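Local coordinates for protein neutral ceramidase (Pseudomonas aeruginosa, PDB 2ZWS) that hydrolyses the N-acyl linkage of ceramides to give sphingosine and a free fatty acid, and also runs the reverse synthesis, at residues A[575-578]-A[579-583]; A[224-228]-A[229-233]; A[552-556]-A[557-561]. One frame throughout, in Å; residues are numbered along the deposited sequence. Where two conformers were deposited one is given.

Contact 1: residues A[575-578]-A[579-583]; sequences TVAT and DNDWD. With MG (magnesium ion), chain C.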
# COMPACT_ATOMS: atom_id res chain seq x y z
N THR A 575 13.79 -14.09 -21.56
CA THR A 575 12.50 -13.87 -20.92
C THR A 575 12.01 -12.47 -21.25
O THR A 575 12.76 -11.48 -21.15
CB THR A 575 12.50 -14.20 -19.38
OG1 THR A 575 11.35 -13.60 -18.74
CG2 THR A 575 13.76 -13.73 -18.69
N VAL A 576 10.77 -12.40 -21.72
CA VAL A 576 10.14 -11.13 -22.09
C VAL A 576 9.00 -10.74 -21.16
O VAL A 576 8.51 -9.61 -21.22
CB VAL A 576 9.62 -11.11 -23.56
CG1 VAL A 576 10.78 -11.30 -24.58
CG2 VAL A 576 8.49 -12.12 -23.77
N ALA A 577 8.57 -11.66 -20.30
CA ALA A 577 7.55 -11.33 -19.30
C ALA A 577 7.61 -12.28 -18.12
O ALA A 577 7.98 -13.45 -18.26
CB ALA A 577 6.17 -11.31 -19.92
N THR A 578 7.26 -11.75 -16.95
CA THR A 578 7.32 -12.46 -15.69
C THR A 578 5.91 -12.35 -15.05
O THR A 578 5.03 -11.71 -15.63
CB THR A 578 8.46 -11.80 -14.87
OG1 THR A 578 9.69 -12.45 -15.20
CG2 THR A 578 8.24 -11.87 -13.40
N ASP A 579 5.70 -12.93 -13.86
CA ASP A 579 4.39 -12.78 -13.22
C ASP A 579 4.10 -11.35 -12.74
O ASP A 579 2.96 -11.04 -12.43
CB ASP A 579 4.12 -13.85 -12.12
CG ASP A 579 5.01 -13.72 -10.88
OD1 ASP A 579 5.61 -12.63 -10.65
OD2 ASP A 579 5.04 -14.70 -10.09
N ASN A 580 5.12 -10.49 -12.70
CA ASN A 580 4.91 -9.12 -12.30
C ASN A 580 4.22 -8.29 -13.37
O ASN A 580 3.58 -7.27 -13.06
CB ASN A 580 6.22 -8.43 -11.96
CG ASN A 580 6.01 -7.08 -11.35
OD1 ASN A 580 5.23 -6.92 -10.41
ND2 ASN A 580 6.71 -6.08 -11.89
N ASP A 581 4.34 -8.70 -14.63
CA ASP A 581 3.93 -7.83 -15.72
C ASP A 581 2.40 -7.70 -15.87
O ASP A 581 1.67 -8.65 -15.66
CB ASP A 581 4.61 -8.27 -17.00
CG ASP A 581 6.09 -7.99 -16.95
OD1 ASP A 581 6.45 -6.80 -16.74
OD2 ASP A 581 6.90 -8.95 -17.07
N TRP A 582 1.95 -6.51 -16.27
CA TRP A 582 0.52 -6.28 -16.52
C TRP A 582 -0.08 -7.28 -17.52
O TRP A 582 -1.23 -7.68 -17.35
CB TRP A 582 0.33 -4.85 -17.07
CG TRP A 582 -1.08 -4.53 -17.38
CD1 TRP A 582 -1.68 -4.58 -18.61
CD2 TRP A 582 -2.08 -4.11 -16.45
NE1 TRP A 582 -3.00 -4.22 -18.49
CE2 TRP A 582 -3.27 -3.92 -17.19
CE3 TRP A 582 -2.09 -3.87 -15.06
CZ2 TRP A 582 -4.47 -3.53 -16.59
CZ3 TRP A 582 -3.31 -3.45 -14.46
CH2 TRP A 582 -4.47 -3.29 -15.24
N ASP A 583 0.70 -7.66 -18.54
CA ASP A 583 0.19 -8.49 -19.65
C ASP A 583 0.03 -9.96 -19.27
O ASP A 583 -0.51 -10.73 -20.06
CB ASP A 583 1.08 -8.41 -20.89
CG ASP A 583 1.08 -7.05 -21.51
OD1 ASP A 583 0.07 -6.33 -21.40
OD2 ASP A 583 2.12 -6.70 -22.11
MG MG C . 1.25 -10.52 -14.35
O HOH W 1 1.03 -12.76 -13.18
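Thr-578 O is held by two donors: the backbone N of Asp-581 reaches it at 3.2 Å, from above the carbonyl plane, and the hydroxyl of Thr-584 supplies a second hydrogen bond. A shorter bond runs the other way. Thr-578 N donates to Asp-581 OD2 at 2.8 Å (162°), and OD2 accepts with the lone pair facing away from OD1. With chi1 at -70°, the carboxylate of Asp-581 sits beside its own backbone N and folds back to the strand, where OD2 also lies 3.3 Å from Ala-577 CA. The partner of OD1 is Tyr-225 OH on helix 218-231. The Asp-581 N and Thr-578 N bonds together brace a type I beta turn, Thr-578 to Asp-581, that leads the chain out of strand 574-578, just past a classic beta bulge with Val-576 and Ala-577 set against the single residue Val-562. Asp-581 O binds the magnesium ion at 2.3 Å; Asp-579, also a ligand, has its O farther off, at 2.6 Å from the metal, and accepts there from water 1, itself a ligand. His-37 and Thr-584 OG1 complete the site. The Asp-579 carboxylate turns elsewhere, with OD1 in a salt bridge to Arg-39 and OD2 accepting from Phe-559 N.

Contact 2: residues A[224-228]-A[229-233]; sequences SYHWE and HDVSR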
# COMPACT_ATOMS: atom_id res chain seq x y z
N SER A 224 2.93 3.22 -11.12
CA SER A 224 4.36 2.96 -10.89
C SER A 224 4.92 2.05 -11.99
O SER A 224 6.00 2.30 -12.56
CB SER A 224 4.61 2.27 -9.56
OG SER A 224 4.21 3.08 -8.45
N TYR A 225 4.19 0.97 -12.28
CA TYR A 225 4.65 -0.01 -13.26
C TYR A 225 4.73 0.68 -14.62
O TYR A 225 5.71 0.50 -15.34
CB TYR A 225 3.65 -1.15 -13.36
CG TYR A 225 3.96 -2.16 -14.44
CD1 TYR A 225 3.30 -2.13 -15.67
CD2 TYR A 225 4.91 -3.18 -14.21
CE1 TYR A 225 3.59 -3.08 -16.65
CE2 TYR A 225 5.18 -4.12 -15.19
CZ TYR A 225 4.54 -4.05 -16.40
OH TYR A 225 4.78 -5.00 -17.38
N HIS A 226 3.71 1.45 -14.99
CA HIS A 226 3.76 2.10 -16.30
C HIS A 226 5.02 2.99 -16.40
O HIS A 226 5.73 2.97 -17.42
CB HIS A 226 2.48 2.90 -16.53
CG HIS A 226 2.42 3.57 -17.87
ND1 HIS A 226 2.31 2.85 -19.05
CD2 HIS A 226 2.46 4.87 -18.23
CE1 HIS A 226 2.28 3.70 -20.07
NE2 HIS A 226 2.36 4.93 -19.60
N TRP A 227 5.31 3.76 -15.36
CA TRP A 227 6.51 4.62 -15.41
C TRP A 227 7.80 3.82 -15.49
O TRP A 227 8.68 4.11 -16.32
CB TRP A 227 6.56 5.57 -14.20
CG TRP A 227 7.29 6.86 -14.46
CD1 TRP A 227 8.29 7.10 -15.39
CD2 TRP A 227 7.11 8.10 -13.75
NE1 TRP A 227 8.70 8.42 -15.31
CE2 TRP A 227 8.00 9.05 -14.31
CE3 TRP A 227 6.27 8.50 -12.70
CZ2 TRP A 227 8.07 10.37 -13.85
CZ3 TRP A 227 6.34 9.82 -12.24
CH2 TRP A 227 7.24 10.74 -12.82
N GLU A 228 7.94 2.84 -14.60
CA GLU A 228 9.17 2.05 -14.50
C GLU A 228 9.41 1.14 -15.71
O GLU A 228 10.56 1.02 -16.19
CB GLU A 228 9.15 1.20 -13.24
CG GLU A 228 9.17 2.03 -11.97
CD GLU A 228 8.84 1.25 -10.69
OE1 GLU A 228 9.06 1.85 -9.59
OE2 GLU A 228 8.36 0.09 -10.77
N HIS A 229 8.34 0.50 -16.18
CA HIS A 229 8.43 -0.55 -17.20
C HIS A 229 8.16 -0.03 -18.61
O HIS A 229 8.83 -0.46 -19.54
CB HIS A 229 7.44 -1.67 -16.86
CG HIS A 229 7.46 -2.83 -17.81
ND1 HIS A 229 6.65 -2.89 -18.92
CD2 HIS A 229 8.16 -3.99 -17.79
CE1 HIS A 229 6.85 -4.03 -19.56
NE2 HIS A 229 7.76 -4.72 -18.89
N ASP A 230 7.18 0.86 -18.77
CA ASP A 230 6.77 1.27 -20.13
C ASP A 230 7.39 2.60 -20.57
O ASP A 230 7.52 2.85 -21.77
CB ASP A 230 5.23 1.37 -20.25
CG ASP A 230 4.48 0.07 -19.90
OD1 ASP A 230 3.32 0.21 -19.44
OD2 ASP A 230 5.03 -1.05 -20.09
N VAL A 231 7.71 3.48 -19.61
CA VAL A 231 8.07 4.88 -19.94
C VAL A 231 9.58 5.22 -19.84
O VAL A 231 10.19 5.63 -20.83
CB VAL A 231 7.19 5.87 -19.11
CG1 VAL A 231 7.65 7.34 -19.30
CG2 VAL A 231 5.73 5.71 -19.49
N SER A 232 10.17 5.09 -18.65
CA SER A 232 11.63 5.27 -18.47
C SER A 232 12.21 4.10 -19.31
O SER A 232 12.12 2.99 -18.89
CB SER A 232 11.96 5.17 -16.98
OG SER A 232 13.26 5.63 -16.72
N ARG A 233 12.84 4.26 -20.47
CA ARG A 233 14.26 4.39 -20.78
C ARG A 233 15.49 4.16 -19.87
O ARG A 233 16.42 3.47 -20.29
CB ARG A 233 14.51 5.37 -21.93
CG ARG A 233 13.44 5.24 -22.99
CD ARG A 233 13.70 6.14 -24.20
NE ARG A 233 12.46 6.57 -24.82
CZ ARG A 233 11.71 5.83 -25.64
NH1 ARG A 233 10.59 6.35 -26.15
NH2 ARG A 233 12.04 4.58 -25.93
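Tyr-225 puts its hydroxyl over the middle of the His-229 imidazole, with OH 3.1 Å above that ring's plane. The two side chains run side by side as an offset stack, planes only 14° apart, and His-229 CB in turn lies over the tyrosine face, 3.8 Å from its ring centroid. Both have CG anti to the backbone N, which sends the rings off the helix in the same direction. The tyrosine hydroxyl is hydrogen-bonded to Asp-581 OD1 of the magnesium-binding loop. Asp-230 ties two histidines together: His-229 ND1 donates to OD2 at 2.7 Å, nearly in the imidazole plane, while His-226 ND1 donates to OD1 at 2.9 Å, with ring and carboxylate planes 72° apart. OD1 is also hydrogen-bonded to a glycerol, probably from the crystallisation liquor. Here helix 218-231 is finishing, and its last turn widens to pi type. His-226 O accepts from Asp-230 N, and weakly from Val-231 N; the wide step is then closed by Ser-232 N, which bonds to Trp-227 O at 2.9 Å in an almost straight bond (170°). On the side facing helix 265-286, Val-231 CG2 covers one face of the His-226 ring, 3.8 Å from the centroid, and CG1 meets Trp-227 CD1 at 4.0 Å. Phe-277 of helix 265-286 presents an edge-to-face pairing with both His-226 and Trp-227.

Contact 3: residues A[552-556]-A[557-561]; sequences DLRTE and KTFLE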
# COMPACT_ATOMS: atom_id res chain seq x y z
N ASP A 552 5.64 -21.62 -1.12
CA ASP A 552 6.77 -20.73 -1.37
C ASP A 552 6.24 -19.50 -2.11
O ASP A 552 5.63 -19.63 -3.16
CB ASP A 552 7.86 -21.45 -2.18
CG ASP A 552 9.19 -20.71 -2.18
OD1 ASP A 552 9.23 -19.49 -2.45
OD2 ASP A 552 10.22 -21.37 -1.87
N LEU A 553 6.50 -18.31 -1.57
CA LEU A 553 6.01 -17.05 -2.20
C LEU A 553 6.74 -16.69 -3.47
O LEU A 553 6.33 -15.78 -4.20
CB LEU A 553 6.19 -15.90 -1.23
CG LEU A 553 5.61 -16.13 0.15
CD1 LEU A 553 5.77 -14.89 1.02
CD2 LEU A 553 4.18 -16.47 0.05
N ARG A 554 7.86 -17.38 -3.69
CA ARG A 554 8.71 -17.12 -4.84
C ARG A 554 9.16 -15.64 -4.89
O ARG A 554 9.15 -14.99 -5.93
CB ARG A 554 8.06 -17.61 -6.14
CG ARG A 554 7.77 -19.12 -6.07
CD ARG A 554 7.66 -19.79 -7.41
NE ARG A 554 8.94 -19.83 -8.14
CZ ARG A 554 9.91 -20.71 -7.92
NH1 ARG A 554 11.02 -20.64 -8.65
NH2 ARG A 554 9.78 -21.63 -6.97
N THR A 555 9.54 -15.16 -3.71
CA THR A 555 9.97 -13.80 -3.48
C THR A 555 11.19 -13.50 -4.38
O THR A 555 12.18 -14.29 -4.41
CB THR A 555 10.30 -13.65 -2.00
OG1 THR A 555 9.13 -13.95 -1.19
CG2 THR A 555 10.85 -12.25 -1.67
N GLU A 556 11.12 -12.39 -5.12
CA GLU A 556 12.17 -11.95 -6.07
C GLU A 556 12.32 -12.91 -7.25
O GLU A 556 13.27 -12.79 -8.05
CB GLU A 556 13.53 -11.73 -5.39
CG GLU A 556 13.49 -10.69 -4.22
CD GLU A 556 13.22 -9.24 -4.67
OE1 GLU A 556 13.42 -8.88 -5.84
OE2 GLU A 556 12.89 -8.44 -3.80
N LYS A 557 11.39 -13.87 -7.33
CA LYS A 557 11.33 -14.80 -8.45
C LYS A 557 9.94 -14.75 -9.10
O LYS A 557 9.26 -13.71 -9.04
CB LYS A 557 11.76 -16.20 -8.02
CG LYS A 557 13.22 -16.23 -7.49
CD LYS A 557 13.57 -17.59 -6.90
CE LYS A 557 14.04 -18.55 -7.99
NZ LYS A 557 14.29 -19.93 -7.45
N THR A 558 9.51 -15.84 -9.73
CA THR A 558 8.27 -15.80 -10.49
C THR A 558 7.61 -17.16 -10.62
O THR A 558 8.25 -18.20 -10.58
CB THR A 558 8.54 -15.21 -11.93
OG1 THR A 558 7.31 -15.05 -12.65
CG2 THR A 558 9.55 -16.07 -12.71
N PHE A 559 6.29 -17.15 -10.75
CA PHE A 559 5.55 -18.37 -11.07
C PHE A 559 5.51 -18.67 -12.55
O PHE A 559 5.05 -19.75 -12.96
CB PHE A 559 4.12 -18.28 -10.52
CG PHE A 559 4.04 -18.37 -9.02
CD1 PHE A 559 4.13 -19.61 -8.39
CD2 PHE A 559 3.94 -17.22 -8.23
CE1 PHE A 559 4.08 -19.72 -7.01
CE2 PHE A 559 3.88 -17.32 -6.84
CZ PHE A 559 3.97 -18.58 -6.22
N LEU A 560 5.97 -17.72 -13.37
CA LEU A 560 5.84 -17.87 -14.81
C LEU A 560 6.86 -17.02 -15.54
O LEU A 560 7.27 -15.96 -15.08
CB LEU A 560 4.43 -17.50 -15.29
CG LEU A 560 4.05 -16.01 -15.31
CD1 LEU A 560 4.35 -15.35 -16.68
CD2 LEU A 560 2.59 -15.81 -14.87
N GLU A 561 7.21 -17.48 -16.73
CA GLU A 561 8.06 -16.74 -17.64
C GLU A 561 7.48 -16.92 -19.03
O GLU A 561 7.09 -18.03 -19.39
CB GLU A 561 9.49 -17.28 -17.58
CG GLU A 561 10.29 -16.80 -16.36
CD GLU A 561 11.65 -17.48 -16.20
OE1 GLU A 561 11.96 -18.46 -16.93
OE2 GLU A 561 12.41 -17.02 -15.31
O HOH W 2 11.09 -18.46 -10.56
O HOH W 3 13.62 -21.78 -9.24
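Arg-554 and Lys-557 are the ends of a type II beta turn, closed by Lys-557 N bonding to Arg-554 O at 2.9 Å, just ahead of strand 560-566. An Asx turn leads into it: Asp-552 OD1 accepts from the backbone N of Arg-554, an arginine with positive phi (56°). The two sides of this loop differ sharply. On the packed side the aliphatic part of Arg-554 lies across Phe-559, with CD over one face, 3.9 Å from the ring centroid and displaced toward the rim. Tyr-586 also stacks with the phenylalanine, while Asp-552 O comes within 3.6 Å of Phe-559 CZ. The arginine chain bends at chi3 (68°), and the bend turns the guanidinium away from lying flat on the ring and lets NE donate to Thr-558 O at 3.0 Å; the donor comes from above that carbonyl's plane. NH2 forms a salt bridge with Glu-631 and a hydrogen bond with Asn-620, which should balance the charge and help hold the group in place. Glu-556 points to other partners, forming salt bridges with Arg-132 and Arg-136 of helix 120-138. Toward solvent the grip slackens. Lys-557 is exposed, and in the conformer modelled here, one of two, it crosses the arginine obliquely, bringing NZ to 3.6 Å from Arg-554 NH1. These like charges would probably repel in that conformer, an effect that the Glu-631 carboxylate and the water that bridges them, water 3, should soften; the lysine end of this arrangement remains doubtful. Two waters near the guanidinium plane accept hydrogen bonds from NH1. Besides water 3 there is water 2, which links the arginine to the strand side of the loop, accepting from Arg-554 NH1 at 2.9 Å and from Thr-558 N at 3.2 Å.

In the fold
Along the chain, contact 2 comes first, on helix 218-231 in the N-terminal part of the protein; contact 3 and then contact 1 follow in the C-terminal part. In space contact 1 is the middle piece: its centre lies about 13 Å from that of contact 2 and about 11 Å from that of contact 3, whereas the centres of contacts 2 and 3 are about 21 Å apart and the two do not touch. Contacts 1 and 3 share a five-stranded sheet, where strands 560-566 and 574-578 are antiparallel neighbours. The magnesium loop of contact 1 thus joins this C-terminal sheet to the helix of contact 2, at a metal site completed by Thr-584 and by His-37 of the N-terminal part.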